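PDB 3R72: odorant binding protein ASP5 from Apis mellifera, which probably binds small hydrophobic odorants in a helical pocket and carries them through the fluid of the antenna, as in other insect odorant binding proteins. Local coordinates for residues A[38-42]-A[43-47]. Residues are numbered along the deposited sequence; the frame is centred on the assembly and turned at random.
Sequences FPDDH and DLQCY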
loop_
_atom_site.group_PDB
_atom_site.type_symbol
_atom_site.label_atom_id
_atom_site.label_comp_id
_atom_site.label_asym_id
_atom_site.label_seq_id
_atom_site.Cartn_x
_atom_site.Cartn_y
_atom_site.Cartn_z
ATOM N N PHE A 38 -12.220 1.270 5.959
ATOM C CA PHE A 38 -12.065 1.647 4.556
ATOM C C PHE A 38 -13.307 2.420 4.084
ATOM O O PHE A 38 -14.118 1.928 3.296
ATOM C CB PHE A 38 -11.820 0.408 3.690
ATOM C CG PHE A 38 -10.481 -0.230 3.924
ATOM C CD1 PHE A 38 -9.335 0.324 3.395
ATOM C CD2 PHE A 38 -10.366 -1.377 4.669
ATOM C CE1 PHE A 38 -8.108 -0.264 3.588
ATOM C CE2 PHE A 38 -9.129 -1.972 4.865
ATOM C CZ PHE A 38 -8.002 -1.407 4.328
ATOM N N PRO A 39 -13.476 3.651 4.568
ATOM C CA PRO A 39 -14.608 4.447 4.107
ATOM C C PRO A 39 -14.457 4.800 2.621
ATOM O O PRO A 39 -13.338 4.809 2.060
ATOM C CB PRO A 39 -14.515 5.702 4.964
ATOM C CG PRO A 39 -13.044 5.817 5.286
ATOM C CD PRO A 39 -12.598 4.402 5.483
ATOM N N ASP A 40 -15.576 5.066 1.971
ATOM C CA ASP A 40 -15.557 5.488 0.574
ATOM C C ASP A 40 -15.196 6.967 0.484
ATOM O O ASP A 40 -15.994 7.801 0.060
ATOM C CB ASP A 40 -16.913 5.203 -0.066
ATOM C CG ASP A 40 -16.921 5.453 -1.540
ATOM O OD1 ASP A 40 -17.892 6.086 -2.003
ATOM O OD2 ASP A 40 -15.960 5.035 -2.224
ATOM N N ASP A 41 -13.969 7.278 0.879
ATOM C CA ASP A 41 -13.470 8.636 1.050
ATOM C C ASP A 41 -12.427 8.875 -0.023
ATOM O O ASP A 41 -11.345 8.303 0.018
ATOM C CB ASP A 41 -12.876 8.768 2.459
ATOM C CG ASP A 41 -12.367 10.147 2.776
ATOM O OD1 ASP A 41 -11.789 10.787 1.888
ATOM O OD2 ASP A 41 -12.512 10.581 3.934
ATOM N N HIS A 42 -12.756 9.693 -1.020
ATOM C CA HIS A 42 -11.889 9.866 -2.165
ATOM C C HIS A 42 -10.525 10.440 -1.783
ATOM O O HIS A 42 -9.537 10.134 -2.432
ATOM C CB HIS A 42 -12.579 10.711 -3.238
ATOM C CG HIS A 42 -11.895 10.666 -4.567
ATOM N ND1 HIS A 42 -11.075 11.676 -5.008
ATOM C CD2 HIS A 42 -11.919 9.741 -5.554
ATOM C CE1 HIS A 42 -10.614 11.373 -6.211
ATOM N NE2 HIS A 42 -11.118 10.206 -6.568
ATOM N N ASP A 43 -10.461 11.245 -0.730
ATOM C CA ASP A 43 -9.173 11.775 -0.300
ATOM C C ASP A 43 -8.267 10.682 0.265
ATOM O O ASP A 43 -7.086 10.636 -0.057
ATOM C CB ASP A 43 -9.368 12.928 0.672
ATOM C CG ASP A 43 -10.075 14.096 0.024
ATOM O OD1 ASP A 43 -9.804 14.379 -1.162
ATOM O OD2 ASP A 43 -10.909 14.731 0.699
ATOM N N LEU A 44 -8.820 9.789 1.075
ATOM C CA LEU A 44 -8.051 8.639 1.537
ATOM C C LEU A 44 -7.642 7.769 0.356
ATOM O O LEU A 44 -6.507 7.273 0.300
ATOM C CB LEU A 44 -8.830 7.836 2.581
ATOM C CG LEU A 44 -8.108 6.618 3.139
ATOM C CD1 LEU A 44 -6.772 6.957 3.776
ATOM C CD2 LEU A 44 -9.038 5.884 4.114
ATOM N N GLN A 45 -8.548 7.603 -0.606
ATOM C CA GLN A 45 -8.202 6.848 -1.803
ATOM C C GLN A 45 -6.986 7.465 -2.492
ATOM O O GLN A 45 -6.022 6.773 -2.844
ATOM C CB GLN A 45 -9.410 6.778 -2.735
ATOM C CG GLN A 45 -10.557 5.978 -2.134
ATOM C CD GLN A 45 -11.874 6.091 -2.854
ATOM O OE1 GLN A 45 -12.049 6.895 -3.764
ATOM N NE2 GLN A 45 -12.821 5.264 -2.438
ATOM N N CYS A 46 -6.993 8.781 -2.655
ATOM C CA CYS A 46 -5.866 9.448 -3.312
ATOM C C CYS A 46 -4.580 9.408 -2.495
ATOM O O CYS A 46 -3.502 9.392 -3.084
ATOM C CB CYS A 46 -6.241 10.868 -3.700
ATOM S SG CYS A 46 -7.548 10.943 -4.996
ATOM N N TYR A 47 -4.682 9.328 -1.171
ATOM C CA TYR A 47 -3.499 9.098 -0.342
ATOM C C TYR A 47 -2.825 7.780 -0.739
ATOM O O TYR A 47 -1.599 7.713 -0.849
ATOM C CB TYR A 47 -3.858 9.141 1.152
ATOM C CG TYR A 47 -2.738 8.693 2.050
ATOM C CD1 TYR A 47 -1.795 9.588 2.547
ATOM C CD2 TYR A 47 -2.597 7.357 2.374
ATOM C CE1 TYR A 47 -0.741 9.146 3.338
ATOM C CE2 TYR A 47 -1.553 6.916 3.167
ATOM C CZ TYR A 47 -0.633 7.819 3.647
ATOM O OH TYR A 47 0.419 7.397 4.425
HETATM O O HOH W 1 -13.303 13.048 1.349
HETATM O O HOH W 2 -10.111 13.677 -3.642
#
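The chain bends through an inverse gamma turn centred on D40, then D41 leads into helix 42-54, where Q45 N bonds to D41 O at 3.0 Å and C46 N to H42 O at 2.9 Å. D41 is the N-cap. Its CG lies anti to its own N (chi1 -178°), which carries the carboxylate forward to the first turn; there OD1 takes a nearly straight bond from L44 N at 3.2 Å, coming from above the carboxylate plane, and a weak, bent one from D43 N. Water 1 also donates to D41 OD1 and to D43 OD2, bridging two like-charged carboxylates and probably easing their repulsion. Both acids sit where the helix dipole would probably stabilise their negative charge.

This cap opens the helix that carries C46, whose disulfide to C101 is one of the three that tie together the helices of this PBP/GOBP-family fold. The ring of H42 hangs beside that sulfur: C46 SG approaches obliquely, 3.3 Å from H42 CE1. Water 2 joins H42 ND1, at the ring edge, to D43 OD1, while H42 NE2 is hydrogen-bonded to D99 OD1.

Q45 doubles back along the turn, CG beside its backbone N (chi1 -66°) and the chain extended beyond. Its OE1 rests 3.4 Å from H42 CD2, with amide and ring planes 74° apart, and NE2 gives a bent bond of 3.2 Å to D40 OD2, met on the anti side but well out of the carboxylate plane. With an alanine here, the D40 carboxylate would probably lose this donor and a gap would open beside the H42 ring. Elsewhere on this first turn, L44 CD2 meets P39 CD at 4.1 Å, and L29 of helix 27-32 touches both residues.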